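Diacylglycerol O-acyltransferase (Marinobacter hydrocarbonoclasticus, PDB 6CHJ) probably catalyses transfer of the acyl group of an acyl-CoA to a long-chain alcohol or diacylglycerol, forming wax esters or triacylglycerols and releasing CoA. Local coordinates at residues L76-H81 and P113-H118; H106-E111 and Y131-H136; S385-W390 and S416-V421. One frame throughout, in Å; residues are numbered along the deposited sequence.

Interaction 1. Residues L76-H81 and P113-H118; sequences LDLEHH and PMWEVH
H81 lies across the W115 indole. Its CB sits over the face of the six-membered ring, 3.4 Å from that centroid, in a CH-pi contact. The imidazole continues over the five-membered ring as an offset stack, centroids 4.5 Å apart and planes at 27°. NE2 of H81 gives a weak hydrogen bond to P113 O (3.0 Å), near the plane of the imidazole. L76 CD1 touches P113 CG at 3.5 Å and lies on one face of the H81 ring, with H80 CD2 over the other. L78 CD1 meets W115 CH2 at the indole edge, 3.9 Å away. CG of W115 stands between its backbone N and carbonyl carbon (chi1 62°), which brings the indole under H81, and F57 O accepts from its NE1. A leucine in place of W115 would probably strip H81 of its stacking surface and leave F57 O without its indole N-H. In the second shell, H81 ND1 donates to D77 O (3.3 Å) from above the carbonyl plane, and D77 OD1 caps the short helix 78-81 through weak bonds from the amides of E79 and H80. Where that helix ends, V117 N donates to H81 O (2.9 Å, 159°). This bond opens the parallel pairing of edge strand 82-86 with strand 115-121, whose other flank is held by strand 127-135.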
loop_
_atom_site.group_PDB
_atom_site.type_symbol
_atom_site.label_atom_id
_atom_site.label_comp_id
_atom_site.label_asym_id
_atom_site.label_seq_id
_atom_site.Cartn_x
_atom_site.Cartn_y
_atom_site.Cartn_z
ATOM N N LEU B 76 -7.169 -4.952 -18.634
ATOM C CA LEU B 76 -6.914 -5.308 -17.243
ATOM C C LEU B 76 -5.698 -6.225 -17.151
ATOM O O LEU B 76 -5.553 -7.177 -17.926
ATOM C CB LEU B 76 -8.134 -5.975 -16.595
ATOM C CG LEU B 76 -7.947 -6.458 -15.146
ATOM C CD1 LEU B 76 -9.217 -6.288 -14.322
ATOM C CD2 LEU B 76 -7.508 -7.912 -15.072
ATOM N N ASP B 77 -4.837 -5.936 -16.185
ATOM C CA ASP B 77 -3.574 -6.641 -15.989
ATOM C C ASP B 77 -3.730 -7.542 -14.761
ATOM O O ASP B 77 -3.593 -7.083 -13.616
ATOM C CB ASP B 77 -2.459 -5.608 -15.845
ATOM C CG ASP B 77 -1.104 -6.210 -15.500
ATOM O OD1 ASP B 77 -1.017 -7.375 -15.071
ATOM O OD2 ASP B 77 -0.105 -5.468 -15.638
ATOM N N LEU B 78 -3.995 -8.833 -15.007
ATOM C CA LEU B 78 -4.363 -9.704 -13.896
ATOM C C LEU B 78 -3.238 -9.823 -12.887
ATOM O O LEU B 78 -3.498 -10.084 -11.708
ATOM C CB LEU B 78 -4.808 -11.104 -14.380
ATOM C CG LEU B 78 -5.182 -12.021 -13.203
ATOM C CD1 LEU B 78 -6.519 -11.577 -12.635
ATOM C CD2 LEU B 78 -5.232 -13.489 -13.557
ATOM N N GLU B 79 -1.994 -9.637 -13.299
ATOM C CA GLU B 79 -0.953 -9.751 -12.287
ATOM C C GLU B 79 -0.794 -8.470 -11.481
ATOM O O GLU B 79 -0.016 -8.447 -10.508
ATOM C CB GLU B 79 0.382 -10.165 -12.903
ATOM C CG GLU B 79 1.310 -10.919 -11.927
ATOM C CD GLU B 79 0.605 -11.909 -10.957
ATOM O OE1 GLU B 79 -0.471 -12.478 -11.289
ATOM O OE2 GLU B 79 1.162 -12.141 -9.852
ATOM N N HIS B 80 -1.522 -7.414 -11.849
ATOM C CA HIS B 80 -1.692 -6.328 -10.892
ATOM C C HIS B 80 -2.709 -6.686 -9.810
ATOM O O HIS B 80 -2.473 -6.419 -8.627
ATOM C CB HIS B 80 -2.121 -5.037 -11.593
ATOM C CG HIS B 80 -2.451 -3.940 -10.641
ATOM N ND1 HIS B 80 -1.478 -3.181 -10.019
ATOM C CD2 HIS B 80 -3.641 -3.505 -10.163
ATOM C CE1 HIS B 80 -2.065 -2.317 -9.206
ATOM N NE2 HIS B 80 -3.373 -2.496 -9.272
ATOM N N HIS B 81 -3.847 -7.287 -10.187
ATOM C CA HIS B 81 -4.916 -7.539 -9.223
ATOM C C HIS B 81 -4.705 -8.830 -8.421
ATOM O O HIS B 81 -5.112 -8.906 -7.258
ATOM C CB HIS B 81 -6.271 -7.574 -9.941
ATOM C CG HIS B 81 -6.624 -6.303 -10.650
ATOM N ND1 HIS B 81 -6.162 -5.997 -11.914
ATOM C CD2 HIS B 81 -7.419 -5.269 -10.284
ATOM C CE1 HIS B 81 -6.649 -4.826 -12.290
ATOM N NE2 HIS B 81 -7.416 -4.363 -11.321
ATOM N N PRO B 113 -9.717 -1.174 -12.006
ATOM C CA PRO B 113 -10.771 -1.767 -11.173
ATOM C C PRO B 113 -10.229 -2.044 -9.781
ATOM O O PRO B 113 -9.100 -2.510 -9.614
ATOM C CB PRO B 113 -11.137 -3.060 -11.918
ATOM C CG PRO B 113 -10.072 -3.223 -12.977
ATOM C CD PRO B 113 -9.586 -1.865 -13.296
ATOM N N MET B 114 -11.009 -1.693 -8.771
ATOM C CA MET B 114 -10.452 -1.545 -7.435
ATOM C C MET B 114 -10.670 -2.816 -6.614
ATOM O O MET B 114 -11.403 -2.855 -5.623
ATOM C CB MET B 114 -11.038 -0.310 -6.773
ATOM C CG MET B 114 -10.818 0.943 -7.618
ATOM S SD MET B 114 -11.213 2.478 -6.767
ATOM C CE MET B 114 -12.739 2.967 -7.598
ATOM N N TRP B 115 -9.969 -3.873 -7.028
ATOM C CA TRP B 115 -9.979 -5.101 -6.254
ATOM C C TRP B 115 -8.595 -5.728 -6.291
ATOM O O TRP B 115 -7.846 -5.547 -7.248
ATOM C CB TRP B 115 -11.028 -6.082 -6.769
ATOM C CG TRP B 115 -10.811 -6.531 -8.176
ATOM C CD1 TRP B 115 -11.296 -5.938 -9.310
ATOM C CD2 TRP B 115 -10.073 -7.680 -8.609
ATOM N NE1 TRP B 115 -10.897 -6.642 -10.417
ATOM C CE2 TRP B 115 -10.146 -7.717 -10.016
ATOM C CE3 TRP B 115 -9.351 -8.676 -7.946
ATOM C CZ2 TRP B 115 -9.528 -8.718 -10.770
ATOM C CZ3 TRP B 115 -8.743 -9.672 -8.694
ATOM C CH2 TRP B 115 -8.840 -9.687 -10.089
ATOM N N GLU B 116 -8.250 -6.433 -5.219
ATOM C CA GLU B 116 -7.053 -7.258 -5.184
ATOM C C GLU B 116 -7.400 -8.574 -4.511
ATOM O O GLU B 116 -8.199 -8.599 -3.565
ATOM C CB GLU B 116 -5.916 -6.593 -4.417
ATOM C CG GLU B 116 -5.380 -5.327 -5.045
ATOM C CD GLU B 116 -4.620 -4.455 -4.057
ATOM O OE1 GLU B 116 -4.115 -4.969 -3.030
ATOM O OE2 GLU B 116 -4.542 -3.234 -4.305
ATOM N N VAL B 117 -6.800 -9.659 -4.991
ATOM C CA VAL B 117 -6.801 -10.939 -4.288
ATOM C C VAL B 117 -5.354 -11.309 -3.980
ATOM O O VAL B 117 -4.501 -11.312 -4.877
ATOM C CB VAL B 117 -7.478 -12.053 -5.106
ATOM C CG1 VAL B 117 -7.517 -13.332 -4.302
ATOM C CG2 VAL B 117 -8.865 -11.634 -5.559
ATOM N N HIS B 118 -5.088 -11.634 -2.721
ATOM C CA HIS B 118 -3.755 -11.978 -2.249
ATOM C C HIS B 118 -3.776 -13.431 -1.780
ATOM O O HIS B 118 -4.366 -13.750 -0.739
ATOM C CB HIS B 118 -3.327 -11.032 -1.124
ATOM C CG HIS B 118 -3.095 -9.616 -1.565
ATOM N ND1 HIS B 118 -1.874 -8.986 -1.429
ATOM C CD2 HIS B 118 -3.929 -8.706 -2.131
ATOM C CE1 HIS B 118 -1.963 -7.754 -1.900
ATOM N NE2 HIS B 118 -3.199 -7.559 -2.332
#

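Interaction 2. Residues H106-E111 and Y131-H136; sequences HLMDRE and YTKVHH
M108 and K133 meet at the end of strand 127-135, which runs into the HHxxxDG sequence motif, the active-site signature of this acyltransferase family; H135 and H136 are its first two residues. The loop after helix 93-105 carries M108 against the strand, where the thioether and the lysine chain lie side by side, running opposite ways. M108 SD lies 3.6 Å from K133 CD, and the bend at M108 chi3 (65°) brings M108 CE to 3.7 Å from K133 O. The same sulfur reaches H135 CB at 4.2 Å, thus packing against the foot of the first motif histidine. The lysine leaves the strand with CG anti to its backbone N (chi1 179°), then bends at chi3 and chi4 toward the loop. There NZ donates to H106 O over 3.1 Å, on a lone pair in the carbonyl plane. E103 O, in the last turn of helix 93-105, takes a second bond, and E116 gives a long, weak ion pair. H135 ND1 accepts from S137 N, and NE2 is hydrogen-bonded to E15. The buried ammonium is thus held by two backbone carbonyls, while a thioether covers its aliphatic stem; the nearby E116 carboxylate would be expected to favour its charged form.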
loop_
_atom_site.group_PDB
_atom_site.type_symbol
_atom_site.label_atom_id
_atom_site.label_comp_id
_atom_site.label_asym_id
_atom_site.label_seq_id
_atom_site.Cartn_x
_atom_site.Cartn_y
_atom_site.Cartn_z
ATOM N N HIS B 106 -3.053 0.001 2.699
ATOM C CA HIS B 106 -2.652 0.657 1.455
ATOM C C HIS B 106 -3.853 1.095 0.630
ATOM O O HIS B 106 -4.736 0.281 0.320
ATOM C CB HIS B 106 -1.785 -0.279 0.611
ATOM C CG HIS B 106 -0.574 -0.780 1.327
ATOM N ND1 HIS B 106 0.210 0.029 2.122
ATOM C CD2 HIS B 106 -0.032 -2.020 1.397
ATOM C CE1 HIS B 106 1.192 -0.686 2.637
ATOM N NE2 HIS B 106 1.062 -1.934 2.220
ATOM N N LEU B 107 -3.858 2.380 0.264
ATOM C CA LEU B 107 -4.771 2.915 -0.743
ATOM C C LEU B 107 -4.748 2.090 -2.019
ATOM O O LEU B 107 -3.687 1.666 -2.489
ATOM C CB LEU B 107 -4.380 4.349 -1.094
ATOM C CG LEU B 107 -4.825 5.465 -0.160
ATOM C CD1 LEU B 107 -4.440 6.793 -0.778
ATOM C CD2 LEU B 107 -6.332 5.410 0.163
ATOM N N MET B 108 -5.920 1.887 -2.603
ATOM C CA MET B 108 -5.981 1.234 -3.898
ATOM C C MET B 108 -5.853 2.270 -5.007
ATOM O O MET B 108 -6.176 3.440 -4.834
ATOM C CB MET B 108 -7.283 0.457 -4.072
ATOM C CG MET B 108 -7.724 -0.279 -2.863
ATOM S SD MET B 108 -9.101 -1.386 -3.169
ATOM C CE MET B 108 -8.267 -2.545 -4.277
ATOM N N ASP B 109 -5.401 1.807 -6.166
ATOM C CA ASP B 109 -5.215 2.657 -7.338
ATOM C C ASP B 109 -6.556 2.898 -8.026
ATOM O O ASP B 109 -7.212 1.946 -8.462
ATOM C CB ASP B 109 -4.238 1.968 -8.283
ATOM C CG ASP B 109 -3.870 2.809 -9.480
ATOM O OD1 ASP B 109 -4.128 4.043 -9.520
ATOM O OD2 ASP B 109 -3.282 2.200 -10.388
ATOM N N ARG B 110 -6.960 4.162 -8.151
ATOM C CA ARG B 110 -8.277 4.446 -8.723
ATOM C C ARG B 110 -8.331 4.274 -10.236
ATOM O O ARG B 110 -9.432 4.199 -10.797
ATOM C CB ARG B 110 -8.719 5.858 -8.355
ATOM C CG ARG B 110 -9.557 5.894 -7.093
ATOM C CD ARG B 110 -10.048 7.284 -6.774
ATOM N NE ARG B 110 -10.448 7.327 -5.381
ATOM C CZ ARG B 110 -10.950 8.382 -4.759
ATOM N NH1 ARG B 110 -11.120 9.533 -5.408
ATOM N NH2 ARG B 110 -11.293 8.269 -3.477
ATOM N N GLU B 111 -7.184 4.204 -10.908
ATOM C CA GLU B 111 -7.153 4.101 -12.358
ATOM C C GLU B 111 -7.388 2.677 -12.869
ATOM O O GLU B 111 -7.500 2.483 -14.089
ATOM C CB GLU B 111 -5.824 4.656 -12.878
ATOM C CG GLU B 111 -5.734 6.198 -12.853
ATOM C CD GLU B 111 -5.981 6.831 -14.227
ATOM O OE1 GLU B 111 -5.020 7.338 -14.854
ATOM O OE2 GLU B 111 -7.142 6.814 -14.688
ATOM N N TYR B 131 -6.470 -13.200 1.038
ATOM C CA TYR B 131 -6.839 -11.860 1.469
ATOM C C TYR B 131 -7.344 -11.091 0.265
ATOM O O TYR B 131 -6.569 -10.804 -0.656
ATOM C CB TYR B 131 -5.689 -11.111 2.134
ATOM C CG TYR B 131 -6.042 -9.637 2.306
ATOM C CD1 TYR B 131 -6.966 -9.220 3.283
ATOM C CD2 TYR B 131 -5.504 -8.683 1.452
ATOM C CE1 TYR B 131 -7.313 -7.886 3.416
ATOM C CE2 TYR B 131 -5.848 -7.347 1.561
ATOM C CZ TYR B 131 -6.745 -6.948 2.544
ATOM O OH TYR B 131 -7.030 -5.617 2.617
ATOM N N THR B 132 -8.620 -10.715 0.302
ATOM C CA THR B 132 -9.294 -10.010 -0.779
ATOM C C THR B 132 -9.620 -8.589 -0.347
ATOM O O THR B 132 -10.089 -8.370 0.766
ATOM C CB THR B 132 -10.578 -10.742 -1.176
ATOM O OG1 THR B 132 -10.257 -12.100 -1.491
ATOM C CG2 THR B 132 -11.239 -10.097 -2.378
ATOM N N LYS B 133 -9.384 -7.627 -1.237
ATOM C CA LYS B 133 -9.562 -6.206 -0.946
ATOM C C LYS B 133 -10.406 -5.619 -2.063
ATOM O O LYS B 133 -10.009 -5.691 -3.232
ATOM C CB LYS B 133 -8.196 -5.496 -0.868
ATOM C CG LYS B 133 -8.235 -4.001 -0.589
ATOM C CD LYS B 133 -6.944 -3.272 -0.965
ATOM C CE LYS B 133 -5.689 -3.907 -0.368
ATOM N NZ LYS B 133 -4.781 -2.829 0.153
ATOM N N VAL B 134 -11.566 -5.050 -1.729
ATOM C CA VAL B 134 -12.402 -4.392 -2.735
ATOM C C VAL B 134 -12.840 -3.032 -2.220
ATOM O O VAL B 134 -13.194 -2.889 -1.044
ATOM C CB VAL B 134 -13.637 -5.231 -3.129
ATOM C CG1 VAL B 134 -14.396 -4.549 -4.278
ATOM C CG2 VAL B 134 -13.215 -6.624 -3.554
ATOM N N HIS B 135 -12.845 -2.040 -3.106
ATOM C CA HIS B 135 -13.279 -0.708 -2.713
ATOM C C HIS B 135 -14.794 -0.653 -2.518
ATOM O O HIS B 135 -15.561 -1.190 -3.321
ATOM C CB HIS B 135 -12.848 0.323 -3.753
ATOM C CG HIS B 135 -12.812 1.720 -3.213
ATOM N ND1 HIS B 135 -13.920 2.538 -3.197
ATOM C CD2 HIS B 135 -11.816 2.421 -2.620
ATOM C CE1 HIS B 135 -13.599 3.697 -2.650
ATOM N NE2 HIS B 135 -12.331 3.649 -2.283
ATOM N N HIS B 136 -15.223 0.026 -1.447
ATOM C CA HIS B 136 -16.651 0.121 -1.134
ATOM C C HIS B 136 -17.447 0.822 -2.241
ATOM O O HIS B 136 -18.630 0.519 -2.434
ATOM C CB HIS B 136 -16.847 0.842 0.208
ATOM C CG HIS B 136 -18.088 0.436 0.949
ATOM N ND1 HIS B 136 -19.355 0.808 0.551
ATOM C CD2 HIS B 136 -18.250 -0.295 2.077
ATOM C CE1 HIS B 136 -20.243 0.314 1.394
ATOM N NE2 HIS B 136 -19.599 -0.358 2.331
#

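Interaction 3. Residues S385-W390 and S416-V421; sequences SRPLYW and SYNDQV
S385 and N418 bring their backbones within 4.4 Å, CA to CA, where a loop passes the type II' turn Y417-Q420, a tight hairpin closed by Y417 N to Q420 O and Q420 N to Y417 O bonds. N418 takes up the positive phi (50°) that this turn requires at its second position. The one hydrogen bond across the contact runs from L388 N to Y417 OH, 3.1 Å long, with the amide at the ring edge and in the ring plane. CG of Y417 is anti to its backbone N (chi1 163°), which sends the phenol from the hairpin toward the loop. Its hydroxyl is also bonded to L395 O, so the phenol joins the loop to the strand beside it. R386 O approaches the ring obliquely at CE1 (3.7 Å), while L388 CB lies 4.2 Å from the same carbon. Next to it, the N418 amide crosses the P387 ring obliquely, with N418 OD1 3.2 Å from P387 CD and N418 ND2 3.7 Å from P387 CG as modelled. The approach of N418 OD1 to S385 O sets two acceptors together and is no hydrogen bond, so the assignment of the amide ends may be doubtful. R386, whose CB points away from the hairpin, forms a salt bridge with E154. The hairpin joins strands 410-417 and 420-428 of one mixed sheet, whereas the loop leads into strand 389-390, an edge strand of the other sheet, next to strand 393-401; Y417 thus links the hairpin end of one sheet to the edge of the other, with W390 beyond it packing on helix 39-49.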
loop_
_atom_site.group_PDB
_atom_site.type_symbol
_atom_site.label_atom_id
_atom_site.label_comp_id
_atom_site.label_asym_id
_atom_site.label_seq_id
_atom_site.Cartn_x
_atom_site.Cartn_y
_atom_site.Cartn_z
ATOM N N SER B 385 -24.296 -21.646 6.783
ATOM C CA SER B 385 -24.608 -22.513 7.916
ATOM C C SER B 385 -23.909 -23.866 7.880
ATOM O O SER B 385 -24.049 -24.631 8.841
ATOM C CB SER B 385 -26.121 -22.735 8.006
ATOM O OG SER B 385 -26.710 -22.782 6.719
ATOM N N ARG B 386 -23.171 -24.187 6.822
ATOM C CA ARG B 386 -22.582 -25.507 6.633
ATOM C C ARG B 386 -21.163 -25.362 6.096
ATOM O O ARG B 386 -20.828 -24.339 5.493
ATOM C CB ARG B 386 -23.431 -26.357 5.676
ATOM C CG ARG B 386 -24.874 -26.546 6.160
ATOM C CD ARG B 386 -25.668 -27.484 5.292
ATOM N NE ARG B 386 -25.861 -26.941 3.954
ATOM C CZ ARG B 386 -26.912 -26.219 3.600
ATOM N NH1 ARG B 386 -27.852 -25.951 4.494
ATOM N NH2 ARG B 386 -27.019 -25.763 2.358
ATOM N N PRO B 387 -20.308 -26.373 6.306
ATOM C CA PRO B 387 -18.909 -26.253 5.871
ATOM C C PRO B 387 -18.792 -26.074 4.362
ATOM O O PRO B 387 -19.684 -26.433 3.585
ATOM C CB PRO B 387 -18.271 -27.572 6.329
ATOM C CG PRO B 387 -19.129 -28.038 7.441
ATOM C CD PRO B 387 -20.530 -27.615 7.065
ATOM N N LEU B 388 -17.667 -25.485 3.955
ATOM C CA LEU B 388 -17.485 -25.068 2.573
ATOM C C LEU B 388 -16.076 -25.419 2.122
ATOM O O LEU B 388 -15.172 -25.655 2.931
ATOM C CB LEU B 388 -17.769 -23.572 2.391
ATOM C CG LEU B 388 -19.243 -23.175 2.465
ATOM C CD1 LEU B 388 -19.432 -21.671 2.341
ATOM C CD2 LEU B 388 -20.020 -23.904 1.396
ATOM N N TYR B 389 -15.912 -25.494 0.803
ATOM C CA TYR B 389 -14.655 -25.903 0.194
ATOM C C TYR B 389 -14.443 -25.093 -1.070
ATOM O O TYR B 389 -15.406 -24.744 -1.764
ATOM C CB TYR B 389 -14.626 -27.419 -0.139
ATOM C CG TYR B 389 -15.027 -28.311 1.021
ATOM C CD1 TYR B 389 -16.369 -28.482 1.360
ATOM C CD2 TYR B 389 -14.068 -28.960 1.795
ATOM C CE1 TYR B 389 -16.746 -29.266 2.424
ATOM C CE2 TYR B 389 -14.443 -29.759 2.867
ATOM C CZ TYR B 389 -15.785 -29.900 3.175
ATOM O OH TYR B 389 -16.182 -30.679 4.229
ATOM N N TRP B 390 -13.180 -24.767 -1.340
ATOM C CA TRP B 390 -12.735 -24.273 -2.641
ATOM C C TRP B 390 -11.896 -25.386 -3.239
ATOM O O TRP B 390 -10.848 -25.733 -2.683
ATOM C CB TRP B 390 -11.925 -22.982 -2.526
ATOM C CG TRP B 390 -11.821 -22.181 -3.823
ATOM C CD1 TRP B 390 -12.773 -22.072 -4.812
ATOM C CD2 TRP B 390 -10.717 -21.359 -4.245
ATOM N NE1 TRP B 390 -12.320 -21.240 -5.820
ATOM C CE2 TRP B 390 -11.063 -20.795 -5.496
ATOM C CE3 TRP B 390 -9.469 -21.046 -3.686
ATOM C CZ2 TRP B 390 -10.205 -19.943 -6.193
ATOM C CZ3 TRP B 390 -8.616 -20.202 -4.382
ATOM C CH2 TRP B 390 -8.988 -19.663 -5.624
ATOM N N SER B 416 -20.772 -15.253 10.957
ATOM C CA SER B 416 -20.788 -16.632 11.404
ATOM C C SER B 416 -20.517 -17.538 10.218
ATOM O O SER B 416 -20.832 -17.209 9.065
ATOM C CB SER B 416 -22.117 -17.007 12.089
ATOM O OG SER B 416 -23.234 -16.559 11.344
ATOM N N TYR B 417 -19.892 -18.667 10.516
ATOM C CA TYR B 417 -19.626 -19.705 9.526
ATOM C C TYR B 417 -19.767 -21.030 10.256
ATOM O O TYR B 417 -18.956 -21.336 11.135
ATOM C CB TYR B 417 -18.234 -19.542 8.893
ATOM C CG TYR B 417 -17.663 -20.762 8.157
ATOM C CD1 TYR B 417 -18.361 -21.381 7.114
ATOM C CD2 TYR B 417 -16.409 -21.267 8.488
ATOM C CE1 TYR B 417 -17.820 -22.484 6.441
ATOM C CE2 TYR B 417 -15.870 -22.363 7.834
ATOM C CZ TYR B 417 -16.572 -22.969 6.810
ATOM O OH TYR B 417 -16.016 -24.057 6.156
ATOM N N ASN B 418 -20.822 -21.778 9.924
ATOM C CA ASN B 418 -21.048 -23.129 10.433
ATOM C C ASN B 418 -20.911 -23.196 11.953
ATOM O O ASN B 418 -21.724 -22.626 12.680
ATOM C CB ASN B 418 -20.084 -24.114 9.753
ATOM C CG ASN B 418 -20.444 -25.580 10.026
ATOM O OD1 ASN B 418 -21.538 -26.041 9.686
ATOM N ND2 ASN B 418 -19.522 -26.308 10.652
ATOM N N ASP B 419 -19.859 -23.860 12.437
ATOM C CA ASP B 419 -19.664 -24.128 13.860
ATOM C C ASP B 419 -19.443 -22.881 14.704
ATOM O O ASP B 419 -19.525 -22.980 15.932
ATOM C CB ASP B 419 -18.444 -25.030 14.076
ATOM C CG ASP B 419 -18.727 -26.482 13.789
ATOM O OD1 ASP B 419 -17.754 -27.232 13.551
ATOM O OD2 ASP B 419 -19.915 -26.875 13.803
ATOM N N GLN B 420 -19.112 -21.735 14.105
ATOM C CA GLN B 420 -18.387 -20.721 14.854
ATOM C C GLN B 420 -18.883 -19.315 14.517
ATOM O O GLN B 420 -19.604 -19.088 13.542
ATOM C CB GLN B 420 -16.872 -20.856 14.604
ATOM C CG GLN B 420 -16.464 -20.677 13.129
ATOM C CD GLN B 420 -15.214 -21.459 12.741
ATOM O OE1 GLN B 420 -15.051 -22.627 13.108
ATOM N NE2 GLN B 420 -14.331 -20.817 11.975
ATOM N N VAL B 421 -18.486 -18.371 15.364
ATOM C CA VAL B 421 -18.735 -16.946 15.170
ATOM C C VAL B 421 -17.381 -16.272 14.973
ATOM O O VAL B 421 -16.423 -16.556 15.709
ATOM C CB VAL B 421 -19.530 -16.339 16.352
ATOM C CG1 VAL B 421 -19.373 -14.836 16.426
ATOM C CG2 VAL B 421 -21.008 -16.679 16.210
#

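How the interactions relate
Interactions 1 and 2 adjoin, their centres 9 Å apart, and share neighbouring strands 115-121 and 127-135: E116 N lies 2.8 Å from K133 O and H118 N 2.7 Å from Y131 O, probable hydrogen bonds that pair the strands. M108 CE of interaction 2 also packs 3.4 Å from M114 C. Interaction 2 includes the strand that leads into the HHxxxDG motif, interaction 1 lies on the neighbouring strand, and both reach the second subunit. Interaction 3 stands apart in the C-terminal domain, its centre about 27 Å from that of interaction 1 and 26 Å from that of interaction 2. It reaches the same six-stranded sheet at the opposite edge, through strand 389-390, whereas interaction 1 lies beside the other edge, just before strand 82-86.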